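Long-range contacts in malonate decarboxylase subunit alpha (Acinetobacter baumannii ATCC 17978, PDB 6MPR), which is the alpha subunit of a malonate decarboxylase and probably transfers the acyl carrier protein from its acetyl thioester to malonate: residues Leu209-Asp213 with Asp343-Arg347; His319-Thr323 with Ser348-Gln354; Thr368-Gly373 with Thr444-Asp450. All coordinates share one frame; numbering follows the deposited sequence.

Residues 209-213 follow the short strand 201-202 and precede 221-224, a strand of the parallel eight-stranded sheet. Interaction 1 closes the long loop from there to 343-347, which lies ahead of helix 350-359 in the second half of the chain. Interaction 2 opens inside that loop, at 319-323, and closes just beyond it, at 348-354. It sets the end of edge strand 317-319 of the mixed sheet and the following loop against helix 350-359. The two contacts therefore cross, and they touch where L346 packs on C320, G322 and T323. Interaction 3 comes later in series, joining strand 370-371 to the loop before helix 450-458, about 44 Å from interaction 1 between centres. All three touch the second subunit.

Interaction 1: residues Leu209-Asp213 with Asp343-Arg347; sequences LPRVD and DGALR
OD1 of D213 is gripped by two arginines, one from each segment. NE of R211 reaches it at 2.9 Å, on the syn side of the carboxylate. NH1 of R347 comes from the anti side, also at 2.9 Å from D213 OD1. The planes of the D213 carboxylate and the R347 guanidinium are 25° apart. The other oxygen, OD2, accepts from the backbone N of T174 and G175, which should help fix the carboxylate.

R211 runs extended from CG to NE, and this carries its guanidinium across to 343-347. NH1 meets the syn lone pair of D343 OD1 at 2.8 Å. The same NH1 also donates to the backbone O of A345 at 2.9 Å, from above the carbonyl plane. NH2 gives a nearly straight bond to L346 O, also 2.9 Å, with an N-H...O angle of 177°. Partners of NE, NH1 and NH2 together hold the group against rotation. D343 is itself tied back, since its OD2 accepts from A345 N in an Asx turn.

R347 has a second acid: its NE pairs with E186 of the second subunit. Water 1 joins R347 NH2 to D213 O. F190 of that subunit packs on both arginines. The arrangement is a salt-bridge network of R211, D213, D343 and R347, linking two loops at the subunit interface.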
ATOM      1  N   LEU A 209      -5.369 -30.485  -0.059  1.00 15.74           N
ATOM      2  CA  LEU A 209      -4.682 -29.297  -0.534  1.00 12.11           C
ATOM      3  C   LEU A 209      -3.404 -29.089   0.269  1.00 16.98           C
ATOM      4  O   LEU A 209      -3.394 -29.305   1.483  1.00 15.91           O
ATOM      5  CB  LEU A 209      -5.553 -28.049  -0.403  1.00 13.17           C
ATOM      6  CG  LEU A 209      -6.941 -28.006  -1.032  1.00 22.03           C
ATOM      7  CD1 LEU A 209      -7.560 -26.632  -0.772  1.00 20.97           C
ATOM      8  CD2 LEU A 209      -6.866 -28.244  -2.496  1.00 21.85           C
ATOM      9  N   PRO A 210      -2.321 -28.673  -0.372  1.00 14.11           N
ATOM     10  CA  PRO A 210      -1.114 -28.325   0.395  1.00 15.90           C
ATOM     11  C   PRO A 210      -1.398 -27.284   1.469  1.00 16.11           C
ATOM     12  O   PRO A 210      -0.962 -27.433   2.619  1.00 14.91           O
ATOM     13  CB  PRO A 210      -0.165 -27.822  -0.697  1.00 17.08           C
ATOM     14  CG  PRO A 210      -0.592 -28.645  -1.927  1.00 16.80           C
ATOM     15  CD  PRO A 210      -2.095 -28.646  -1.826  1.00 15.56           C
ATOM     16  N   ARG A 211      -2.172 -26.261   1.120  1.00 17.17           N
ATOM     17  CA  ARG A 211      -2.738 -25.323   2.079  1.00 15.00           C
ATOM     18  C   ARG A 211      -3.913 -24.637   1.400  1.00 11.20           C
ATOM     19  O   ARG A 211      -4.090 -24.733   0.180  1.00 13.76           O
ATOM     20  CB  ARG A 211      -1.699 -24.302   2.539  1.00 11.95           C
ATOM     21  CG  ARG A 211      -1.173 -23.437   1.393  1.00 11.54           C
ATOM     22  CD  ARG A 211      -0.131 -22.422   1.879  1.00 14.49           C
ATOM     23  NE  ARG A 211       0.239 -21.495   0.820  1.00 13.60           N
ATOM     24  CZ  ARG A 211       1.426 -21.449   0.233  1.00 14.18           C
ATOM     25  NH1 ARG A 211       2.396 -22.287   0.616  1.00 11.59           N
ATOM     26  NH2 ARG A 211       1.644 -20.555  -0.730  1.00 10.79           N
ATOM     27  N   VAL A 212      -4.689 -23.900   2.193  1.00 11.86           N
ATOM     28  CA  VAL A 212      -5.765 -23.065   1.676  1.00  9.88           C
ATOM     29  C   VAL A 212      -5.234 -21.643   1.568  1.00 10.16           C
ATOM     30  O   VAL A 212      -4.905 -21.017   2.582  1.00 13.86           O
ATOM     31  CB  VAL A 212      -7.019 -23.115   2.571  1.00 11.97           C
ATOM     32  CG1 VAL A 212      -8.093 -22.202   1.997  1.00 11.58           C
ATOM     33  CG2 VAL A 212      -7.554 -24.552   2.690  1.00 12.79           C
ATOM     34  N   ASP A 213      -5.152 -21.133   0.342  1.00  9.05           N
ATOM     35  CA  ASP A 213      -4.776 -19.745   0.101  1.00  9.24           C
ATOM     36  C   ASP A 213      -5.977 -18.837  -0.083  1.00 10.97           C
ATOM     37  O   ASP A 213      -5.910 -17.653   0.275  1.00 13.41           O
ATOM     38  CB  ASP A 213      -3.892 -19.655  -1.141  1.00  8.18           C
ATOM     39  CG  ASP A 213      -2.512 -20.228  -0.913  1.00 13.14           C
ATOM     40  OD1 ASP A 213      -1.805 -19.697  -0.043  1.00 11.98           O
ATOM     41  OD2 ASP A 213      -2.124 -21.193  -1.599  1.00 12.42           O
ATOM     42  N   ASP A 343       3.471 -26.244   4.605  1.00 22.93           N
ATOM     43  CA  ASP A 343       3.516 -27.269   3.569  1.00 22.27           C
ATOM     44  C   ASP A 343       4.865 -27.306   2.847  1.00 22.36           C
ATOM     45  O   ASP A 343       5.207 -28.333   2.244  1.00 22.89           O
ATOM     46  CB  ASP A 343       2.387 -27.042   2.557  1.00 21.40           C
ATOM     47  CG  ASP A 343       2.599 -25.791   1.697  1.00 22.03           C
ATOM     48  OD1 ASP A 343       2.256 -24.684   2.148  1.00 17.15           O
ATOM     49  OD2 ASP A 343       3.113 -25.914   0.562  1.00 25.10           O
ATOM     50  N   GLY A 344       5.633 -26.218   2.883  1.00 15.71           N
ATOM     51  CA  GLY A 344       6.940 -26.158   2.255  1.00 11.55           C
ATOM     52  C   GLY A 344       7.062 -25.170   1.106  1.00 15.95           C
ATOM     53  O   GLY A 344       8.174 -24.702   0.824  1.00 15.85           O
ATOM     54  N   ALA A 345       5.967 -24.811   0.439  1.00 13.15           N
ATOM     55  CA  ALA A 345       6.048 -24.047  -0.805  1.00 11.96           C
ATOM     56  C   ALA A 345       5.969 -22.530  -0.577  1.00 10.69           C
ATOM     57  O   ALA A 345       5.318 -22.046   0.357  1.00 13.29           O
ATOM     58  CB  ALA A 345       4.931 -24.474  -1.761  1.00 15.69           C
ATOM     59  N   LEU A 346       6.636 -21.788  -1.471  1.00 11.07           N
ATOM     60  CA  LEU A 346       6.577 -20.330  -1.497  1.00  8.66           C
ATOM     61  C   LEU A 346       5.146 -19.812  -1.383  1.00 10.13           C
ATOM     62  O   LEU A 346       4.215 -20.388  -1.950  1.00 14.27           O
ATOM     63  CB  LEU A 346       7.191 -19.822  -2.809  1.00 11.62           C
ATOM     64  CG  LEU A 346       7.166 -18.319  -3.132  1.00 13.82           C
ATOM     65  CD1 LEU A 346       8.034 -17.525  -2.148  1.00 13.82           C
ATOM     66  CD2 LEU A 346       7.587 -18.030  -4.595  1.00 13.33           C
ATOM     67  N   ARG A 347       4.985 -18.696  -0.663  1.00  9.26           N
ATOM     68  CA  ARG A 347       3.756 -17.893  -0.676  1.00 11.09           C
ATOM     69  C   ARG A 347       4.142 -16.505  -1.181  1.00 12.17           C
ATOM     70  O   ARG A 347       4.687 -15.688  -0.431  1.00 14.51           O
ATOM     71  CB  ARG A 347       3.111 -17.833   0.713  1.00 11.42           C
ATOM     72  CG  ARG A 347       2.133 -16.702   0.963  1.00 20.45           C
ATOM     73  CD  ARG A 347       0.656 -17.060   0.700  1.00 14.95           C
ATOM     74  NE  ARG A 347      -0.198 -15.927   1.075  1.00 15.35           N
ATOM     75  CZ  ARG A 347      -1.524 -15.870   0.940  1.00 15.31           C
ATOM     76  NH1 ARG A 347      -2.211 -16.899   0.434  1.00 12.12           N
ATOM     77  NH2 ARG A 347      -2.166 -14.769   1.314  1.00 14.47           N
TER
HETATM   78  O   HOH W   1      -5.107 -15.128   1.126  1.00 19.07           O

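Interaction 2: residues His319-Thr323 with Ser348-Gln354; sequences HCFGT and SNRMMCQ
C353 sits in the tight part of the contact, between H319 and F321. Its SG lies over the centre of the F321 ring, 3.4 Å from the centroid. With SG anti to the backbone N (chi1 -160°), the sulfur is carried from the helix to the face of the phenyl group. ND1 of H319 donates to the same SG at 3.5 Å, tilted 16° from the imidazole plane. CB of C353 meets the H319 ring at its edge, 3.3 Å from ND1. The NE2 end of Q354 approaches CE1 of F321 at 3.4 Å, while OE1 of Q354 bonds to N393.

Backbone joins the segments as well: N349 N donates to C320 O at 3.0 Å. N349 OD1 accepts the N-cap bond from M352 N at 3.0 Å. S348 CB packs on G322 CA, and S348 OG turns to P176 and E179. The guanidinium of R350 lies with one face toward F321 O, and its NH1 is held by E179 and D180.

M352 marks the looser side. Its side chain crosses that of H319 at about a right angle, with SD 3.8 Å from NE2 in an oblique approach. M352 is partly exposed, and V151 of the second subunit packs on both residues. The contact thus sets the loop after strand 317-319 against the N-capped first turn of helix 350-359, with a Cys sulfur-aromatic contact at its centre.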
ATOM      1  N   HIS A 319      11.049 -11.386   0.144  1.00  8.21           N
ATOM      2  CA  HIS A 319       9.605 -11.490  -0.033  1.00 10.97           C
ATOM      3  C   HIS A 319       9.281 -11.299  -1.510  1.00  7.27           C
ATOM      4  O   HIS A 319       9.864 -10.433  -2.164  1.00 10.54           O
ATOM      5  CB  HIS A 319       8.864 -10.445   0.803  1.00  8.82           C
ATOM      6  CG  HIS A 319       7.398 -10.701   0.871  1.00  8.94           C
ATOM      7  ND1 HIS A 319       6.499 -10.083   0.026  1.00 10.54           N
ATOM      8  CD2 HIS A 319       6.680 -11.585   1.607  1.00  8.52           C
ATOM      9  CE1 HIS A 319       5.285 -10.541   0.272  1.00  7.97           C
ATOM     10  NE2 HIS A 319       5.368 -11.461   1.220  1.00  8.51           N
ATOM     11  N   CYS A 320       8.347 -12.102  -2.035  1.00 10.57           N
ATOM     12  CA  CYS A 320       8.177 -12.268  -3.479  1.00  8.38           C
ATOM     13  C   CYS A 320       6.810 -11.792  -3.953  1.00  7.39           C
ATOM     14  O   CYS A 320       5.797 -12.065  -3.306  1.00 11.45           O
ATOM     15  CB  CYS A 320       8.316 -13.738  -3.892  1.00  7.26           C
ATOM     16  SG  CYS A 320       9.927 -14.457  -3.567  1.00  9.80           S
ATOM     17  N   PHE A 321       6.801 -11.116  -5.122  1.00  6.79           N
ATOM     18  CA  PHE A 321       5.553 -10.777  -5.800  1.00 12.08           C
ATOM     19  C   PHE A 321       4.905 -12.001  -6.439  1.00  9.81           C
ATOM     20  O   PHE A 321       3.676 -12.062  -6.555  1.00 10.57           O
ATOM     21  CB  PHE A 321       5.806  -9.742  -6.898  1.00 12.47           C
ATOM     22  CG  PHE A 321       6.697  -8.604  -6.498  1.00 12.30           C
ATOM     23  CD1 PHE A 321       6.177  -7.486  -5.866  1.00  9.88           C
ATOM     24  CD2 PHE A 321       8.051  -8.646  -6.779  1.00 11.06           C
ATOM     25  CE1 PHE A 321       6.995  -6.418  -5.529  1.00  8.81           C
ATOM     26  CE2 PHE A 321       8.883  -7.587  -6.442  1.00 11.62           C
ATOM     27  CZ  PHE A 321       8.364  -6.478  -5.805  1.00  9.69           C
ATOM     28  N   GLY A 322       5.720 -12.966  -6.858  1.00  9.44           N
ATOM     29  CA  GLY A 322       5.311 -14.160  -7.568  1.00  8.59           C
ATOM     30  C   GLY A 322       6.429 -15.179  -7.508  1.00 13.90           C
ATOM     31  O   GLY A 322       7.441 -14.974  -6.838  1.00 13.14           O
ATOM     32  N   THR A 323       6.244 -16.275  -8.232  1.00 12.48           N
ATOM     33  CA  THR A 323       7.247 -17.328  -8.320  1.00 16.84           C
ATOM     34  C   THR A 323       8.274 -16.990  -9.400  1.00  9.83           C
ATOM     35  O   THR A 323       8.259 -15.914 -10.005  1.00 10.84           O
ATOM     36  CB  THR A 323       6.580 -18.671  -8.637  1.00 19.27           C
ATOM     37  OG1 THR A 323       7.492 -19.728  -8.356  1.00 20.07           O
ATOM     38  CG2 THR A 323       6.186 -18.752 -10.129  1.00 17.11           C
ATOM     39  N   SER A 348       3.915 -16.260  -2.467  1.00 12.58           N
ATOM     40  CA  SER A 348       4.036 -14.905  -2.968  1.00  9.85           C
ATOM     41  C   SER A 348       2.790 -14.115  -2.589  1.00  9.62           C
ATOM     42  O   SER A 348       1.756 -14.669  -2.205  1.00  9.94           O
ATOM     43  CB  SER A 348       4.206 -14.900  -4.478  1.00 12.01           C
ATOM     44  OG  SER A 348       3.182 -15.658  -5.080  1.00 12.23           O
ATOM     45  N   ASN A 349       2.906 -12.797  -2.686  1.00  9.93           N
ATOM     46  CA  ASN A 349       1.775 -11.934  -2.392  1.00  8.98           C
ATOM     47  C   ASN A 349       2.119 -10.586  -3.023  1.00 10.54           C
ATOM     48  O   ASN A 349       2.863  -9.810  -2.427  1.00  8.67           O
ATOM     49  CB  ASN A 349       1.561 -11.834  -0.885  1.00  8.95           C
ATOM     50  CG  ASN A 349       0.339 -11.023  -0.505  1.00 10.54           C
ATOM     51  OD1 ASN A 349      -0.028 -10.067  -1.190  1.00 11.03           O
ATOM     52  ND2 ASN A 349      -0.290 -11.394   0.617  1.00  9.14           N
ATOM     53  N   ARG A 350       1.594 -10.331  -4.228  1.00  8.62           N
ATOM     54  CA  ARG A 350       2.039  -9.140  -4.956  1.00  8.96           C
ATOM     55  C   ARG A 350       1.622  -7.862  -4.238  1.00  9.93           C
ATOM     56  O   ARG A 350       2.403  -6.901  -4.170  1.00  8.59           O
ATOM     57  CB  ARG A 350       1.529  -9.153  -6.408  1.00 11.49           C
ATOM     58  CG  ARG A 350       1.865  -7.846  -7.178  1.00  8.89           C
ATOM     59  CD  ARG A 350       1.828  -8.024  -8.701  1.00  8.51           C
ATOM     60  NE  ARG A 350       3.042  -8.683  -9.184  1.00 12.49           N
ATOM     61  CZ  ARG A 350       3.097  -9.916  -9.681  1.00 10.86           C
ATOM     62  NH1 ARG A 350       1.996 -10.639  -9.799  1.00  9.51           N
ATOM     63  NH2 ARG A 350       4.259 -10.432 -10.076  1.00 12.28           N
ATOM     64  N   MET A 351       0.418  -7.829  -3.664  1.00  8.19           N
ATOM     65  CA  MET A 351       0.002  -6.633  -2.932  0.56 10.07           C
ATOM     66  C   MET A 351       0.930  -6.358  -1.752  1.00  9.41           C
ATOM     67  O   MET A 351       1.384  -5.219  -1.552  1.00  7.71           O
ATOM     68  CB  MET A 351      -1.442  -6.757  -2.448  0.56 11.10           C
ATOM     69  CG  MET A 351      -1.828  -5.578  -1.551  0.56 10.64           C
ATOM     70  SD  MET A 351      -3.516  -5.006  -1.705  0.56 35.17           S
ATOM     71  CE  MET A 351      -4.387  -6.055  -0.561  0.56 36.79           C
ATOM     72  N   MET A 352       1.230  -7.388  -0.954  1.00  9.03           N
ATOM     73  CA  MET A 352       2.069  -7.178   0.226  1.00 10.84           C
ATOM     74  C   MET A 352       3.493  -6.810  -0.161  1.00 11.04           C
ATOM     75  O   MET A 352       4.120  -5.941   0.469  1.00  8.91           O
ATOM     76  CB  MET A 352       2.035  -8.425   1.109  1.00  8.08           C
ATOM     77  CG  MET A 352       2.844  -8.349   2.402  1.00 11.66           C
ATOM     78  SD  MET A 352       2.624  -9.905   3.311  1.00 16.05           S
ATOM     79  CE  MET A 352       0.959  -9.672   3.935  1.00 12.55           C
ATOM     80  N   CYS A 353       4.005  -7.443  -1.213  1.00  8.53           N
ATOM     81  CA  CYS A 353       5.370  -7.182  -1.639  1.00  9.54           C
ATOM     82  C   CYS A 353       5.497  -5.787  -2.243  1.00  8.25           C
ATOM     83  O   CYS A 353       6.467  -5.079  -1.972  1.00  8.95           O
ATOM     84  CB  CYS A 353       5.792  -8.253  -2.641  1.00  7.75           C
ATOM     85  SG  CYS A 353       7.550  -8.420  -2.843  1.00 10.51           S
ATOM     86  N   GLN A 354       4.530  -5.381  -3.075  1.00  7.91           N
ATOM     87  CA  GLN A 354       4.543  -4.015  -3.608  1.00  9.73           C
ATOM     88  C   GLN A 354       4.414  -2.981  -2.495  1.00  7.15           C
ATOM     89  O   GLN A 354       5.082  -1.942  -2.526  1.00  8.55           O
ATOM     90  CB  GLN A 354       3.416  -3.837  -4.619  1.00 12.46           C
ATOM     91  CG  GLN A 354       3.700  -4.421  -5.991  1.00  9.85           C
ATOM     92  CD  GLN A 354       4.655  -3.568  -6.791  1.00  9.83           C
ATOM     93  OE1 GLN A 354       4.638  -2.342  -6.686  1.00  9.50           O
ATOM     94  NE2 GLN A 354       5.497  -4.207  -7.594  1.00 10.48           N
TER

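Interaction 3: residues Thr368-Gly373 with Thr444-Asp450; sequences TLQVDG and TFVDRLD
V371 and F445 form a single parallel beta bridge: V371 N donates to T444 O at 2.9 Å, and V446 N donates to V371 O at 3.0 Å. Close CA-H...O contacts flank these bonds, among them D372 CA to V446 O.

V371 and F445 lie side by side, their side chains pointing the same way. CG1 of V371 meets CE1 of F445 at 3.7 Å, obliquely to the ring. T444 runs alongside V371 too, and their CG2 methyls approach each other. The ring of F445 also packs on L475 and T477 of strand 474-477.

Residues 370-371 pair antiparallel with strand 377-378 in a small two-stranded sheet, and the bridge to F445 adds the loop before helix 450-458 to it. OD1 of D372 accepts from M374 N and H376 N, ahead of strand 377-378.

Q370 makes the polar link toward helix 450-458. Its chain is extended beyond CG (chi2 -166°), which brings the amide to D450. OE1 accepts from D450 N at 2.8 Å, on a lone pair in the carbonyl plane. NE2 donates to D450 OD1 at 3.1 Å, from above the carboxylate plane. Amide and carboxylate are turned 84° apart. OD2 of D450 takes K382 N. CD2 of L449 packs on Q370 CB at 3.6 Å. Water 2 joins D372 OD2 to L449 N, and water 3 joins G373 N to D447 O.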
ATOM      1  N   THR A 368      14.502   2.261 -18.083  1.00 23.89           N
ATOM      2  CA  THR A 368      13.421   2.905 -18.812  1.00 22.20           C
ATOM      3  C   THR A 368      13.867   3.069 -20.254  1.00 19.40           C
ATOM      4  O   THR A 368      15.049   2.913 -20.570  1.00 26.35           O
ATOM      5  CB  THR A 368      13.088   4.247 -18.189  1.00 29.93           C
ATOM      6  OG1 THR A 368      12.027   4.855 -18.915  1.00 25.98           O
ATOM      7  CG2 THR A 368      14.287   5.147 -18.260  1.00 31.23           C
ATOM      8  N   LEU A 369      12.913   3.365 -21.145  1.00 12.19           N
ATOM      9  CA  LEU A 369      13.345   3.561 -22.524  1.00 12.53           C
ATOM     10  C   LEU A 369      13.696   5.007 -22.823  1.00 12.78           C
ATOM     11  O   LEU A 369      14.602   5.258 -23.624  1.00 15.96           O
ATOM     12  CB  LEU A 369      12.280   3.087 -23.525  1.00 16.90           C
ATOM     13  CG  LEU A 369      12.001   1.588 -23.546  1.00 26.27           C
ATOM     14  CD1 LEU A 369      10.985   1.264 -24.640  1.00 23.49           C
ATOM     15  CD2 LEU A 369      13.295   0.802 -23.730  1.00 23.82           C
ATOM     16  N   GLN A 370      12.978   5.966 -22.224  1.00 15.49           N
ATOM     17  CA  GLN A 370      13.190   7.381 -22.505  1.00 16.99           C
ATOM     18  C   GLN A 370      13.276   8.185 -21.214  1.00 12.21           C
ATOM     19  O   GLN A 370      12.579   7.894 -20.243  1.00 11.69           O
ATOM     20  CB  GLN A 370      12.073   7.950 -23.376  1.00 16.85           C
ATOM     21  CG  GLN A 370      12.131   7.507 -24.833  1.00 18.29           C
ATOM     22  CD  GLN A 370      11.224   8.347 -25.712  1.00 13.67           C
ATOM     23  OE1 GLN A 370      10.262   8.946 -25.225  1.00 14.86           O
ATOM     24  NE2 GLN A 370      11.553   8.436 -26.998  1.00 14.30           N
ATOM     25  N   VAL A 371      14.153   9.183 -21.219  1.00 17.88           N
ATOM     26  CA  VAL A 371      14.377  10.093 -20.099  1.00 15.56           C
ATOM     27  C   VAL A 371      14.568  11.473 -20.708  1.00 15.42           C
ATOM     28  O   VAL A 371      15.358  11.623 -21.644  1.00 15.70           O
ATOM     29  CB  VAL A 371      15.612   9.693 -19.266  1.00 17.70           C
ATOM     30  CG1 VAL A 371      15.859  10.670 -18.108  1.00 12.58           C
ATOM     31  CG2 VAL A 371      15.460   8.274 -18.733  1.00 16.89           C
ATOM     32  N   ASP A 372      13.843  12.475 -20.213  1.00 15.61           N
ATOM     33  CA  ASP A 372      14.024  13.812 -20.754  1.00 16.58           C
ATOM     34  C   ASP A 372      14.952  14.638 -19.852  1.00 17.41           C
ATOM     35  O   ASP A 372      15.528  14.139 -18.880  1.00 14.72           O
ATOM     36  CB  ASP A 372      12.668  14.485 -21.021  1.00 18.15           C
ATOM     37  CG  ASP A 372      11.966  15.000 -19.767  1.00 20.28           C
ATOM     38  OD1 ASP A 372      12.510  14.919 -18.653  1.00 15.62           O
ATOM     39  OD2 ASP A 372      10.839  15.529 -19.928  1.00 17.12           O
ATOM     40  N   GLY A 373      15.125  15.915 -20.209  1.00 20.58           N
ATOM     41  CA  GLY A 373      16.117  16.767 -19.560  1.00 18.96           C
ATOM     42  C   GLY A 373      15.827  17.083 -18.103  1.00 22.74           C
ATOM     43  O   GLY A 373      16.727  17.543 -17.386  1.00 19.94           O
ATOM     44  N   THR A 444      18.395   7.080 -25.320  1.00 14.87           N
ATOM     45  CA  THR A 444      17.578   7.076 -24.119  1.00 14.11           C
ATOM     46  C   THR A 444      17.196   8.488 -23.719  1.00 15.34           C
ATOM     47  O   THR A 444      16.043   8.759 -23.354  1.00 17.17           O
ATOM     48  CB  THR A 444      18.325   6.404 -22.975  1.00 13.78           C
ATOM     49  OG1 THR A 444      18.668   5.069 -23.361  1.00 16.91           O
ATOM     50  CG2 THR A 444      17.460   6.392 -21.737  1.00 18.74           C
ATOM     51  N   PHE A 445      18.144   9.401 -23.805  1.00 14.75           N
ATOM     52  CA  PHE A 445      17.931  10.775 -23.391  1.00 18.30           C
ATOM     53  C   PHE A 445      17.422  11.575 -24.582  1.00 15.85           C
ATOM     54  O   PHE A 445      18.071  11.617 -25.637  1.00 17.72           O
ATOM     55  CB  PHE A 445      19.225  11.336 -22.799  1.00 15.35           C
ATOM     56  CG  PHE A 445      19.620  10.645 -21.532  1.00 16.93           C
ATOM     57  CD1 PHE A 445      19.014  10.987 -20.329  1.00 17.12           C
ATOM     58  CD2 PHE A 445      20.532   9.599 -21.549  1.00 18.09           C
ATOM     59  CE1 PHE A 445      19.341  10.335 -19.157  1.00 16.78           C
ATOM     60  CE2 PHE A 445      20.858   8.932 -20.379  1.00 18.50           C
ATOM     61  CZ  PHE A 445      20.267   9.306 -19.179  1.00 17.13           C
ATOM     62  N   VAL A 446      16.238  12.169 -24.420  1.00 15.30           N
ATOM     63  CA  VAL A 446      15.531  12.875 -25.483  1.00 17.70           C
ATOM     64  C   VAL A 446      15.067  14.229 -24.967  1.00 19.83           C
ATOM     65  O   VAL A 446      14.769  14.391 -23.781  1.00 16.59           O
ATOM     66  CB  VAL A 446      14.312  12.084 -25.999  1.00 19.99           C
ATOM     67  CG1 VAL A 446      14.751  10.783 -26.654  1.00 22.72           C
ATOM     68  CG2 VAL A 446      13.330  11.828 -24.853  1.00 19.84           C
ATOM     69  N   ASP A 447      14.982  15.202 -25.880  1.00 19.37           N
ATOM     70  CA  ASP A 447      14.438  16.507 -25.513  1.00 20.53           C
ATOM     71  C   ASP A 447      12.960  16.424 -25.150  1.00 18.81           C
ATOM     72  O   ASP A 447      12.491  17.173 -24.282  1.00 21.70           O
ATOM     73  CB  ASP A 447      14.637  17.501 -26.658  1.00 22.61           C
ATOM     74  CG  ASP A 447      16.094  17.872 -26.874  1.00 33.06           C
ATOM     75  OD1 ASP A 447      16.865  17.882 -25.890  1.00 32.65           O
ATOM     76  OD2 ASP A 447      16.466  18.164 -28.032  1.00 35.42           O
ATOM     77  N   ARG A 448      12.213  15.533 -25.794  1.00 17.89           N
ATOM     78  CA  ARG A 448      10.773  15.431 -25.589  1.00 16.05           C
ATOM     79  C   ARG A 448      10.372  13.965 -25.541  1.00 16.52           C
ATOM     80  O   ARG A 448      10.654  13.212 -26.478  1.00 17.37           O
ATOM     81  CB  ARG A 448      10.017  16.148 -26.718  1.00 17.58           C
ATOM     82  CG  ARG A 448       8.504  16.026 -26.692  1.00 20.97           C
ATOM     83  CD  ARG A 448       7.916  16.527 -28.008  1.00 24.99           C
ATOM     84  NE  ARG A 448       6.451  16.470 -28.037  1.00 24.19           N
ATOM     85  CZ  ARG A 448       5.668  17.438 -27.573  1.00 29.03           C
ATOM     86  NH1 ARG A 448       6.214  18.532 -27.045  1.00 25.93           N
ATOM     87  NH2 ARG A 448       4.346  17.317 -27.631  1.00 26.43           N
ATOM     88  N   LEU A 449       9.715  13.564 -24.453  1.00 15.66           N
ATOM     89  CA  LEU A 449       9.215  12.200 -24.346  1.00 14.07           C
ATOM     90  C   LEU A 449       8.145  11.923 -25.397  1.00 15.73           C
ATOM     91  O   LEU A 449       7.243  12.740 -25.617  1.00 17.61           O
ATOM     92  CB  LEU A 449       8.635  11.955 -22.954  1.00 13.41           C
ATOM     93  CG  LEU A 449       9.557  11.947 -21.739  1.00 14.31           C
ATOM     94  CD1 LEU A 449       8.749  11.657 -20.491  1.00 15.71           C
ATOM     95  CD2 LEU A 449      10.690  10.923 -21.887  1.00 16.35           C
ATOM     96  N   ASP A 450       8.245  10.755 -26.049  1.00 16.10           N
ATOM     97  CA  ASP A 450       7.163  10.287 -26.921  1.00 19.38           C
ATOM     98  C   ASP A 450       5.828  10.302 -26.200  1.00 15.25           C
ATOM     99  O   ASP A 450       4.775  10.427 -26.837  1.00 16.87           O
ATOM    100  CB  ASP A 450       7.400   8.839 -27.385  1.00 16.95           C
ATOM    101  CG  ASP A 450       8.405   8.708 -28.513  1.00 18.73           C
ATOM    102  OD1 ASP A 450       9.268   9.590 -28.708  1.00 19.76           O
ATOM    103  OD2 ASP A 450       8.321   7.670 -29.206  1.00 23.27           O
TER
HETATM  104  O   HOH W   2       9.478  15.536 -22.374  1.00 15.48           O
HETATM  105  O   HOH W   3      14.000  17.799 -22.183  1.00 20.65           O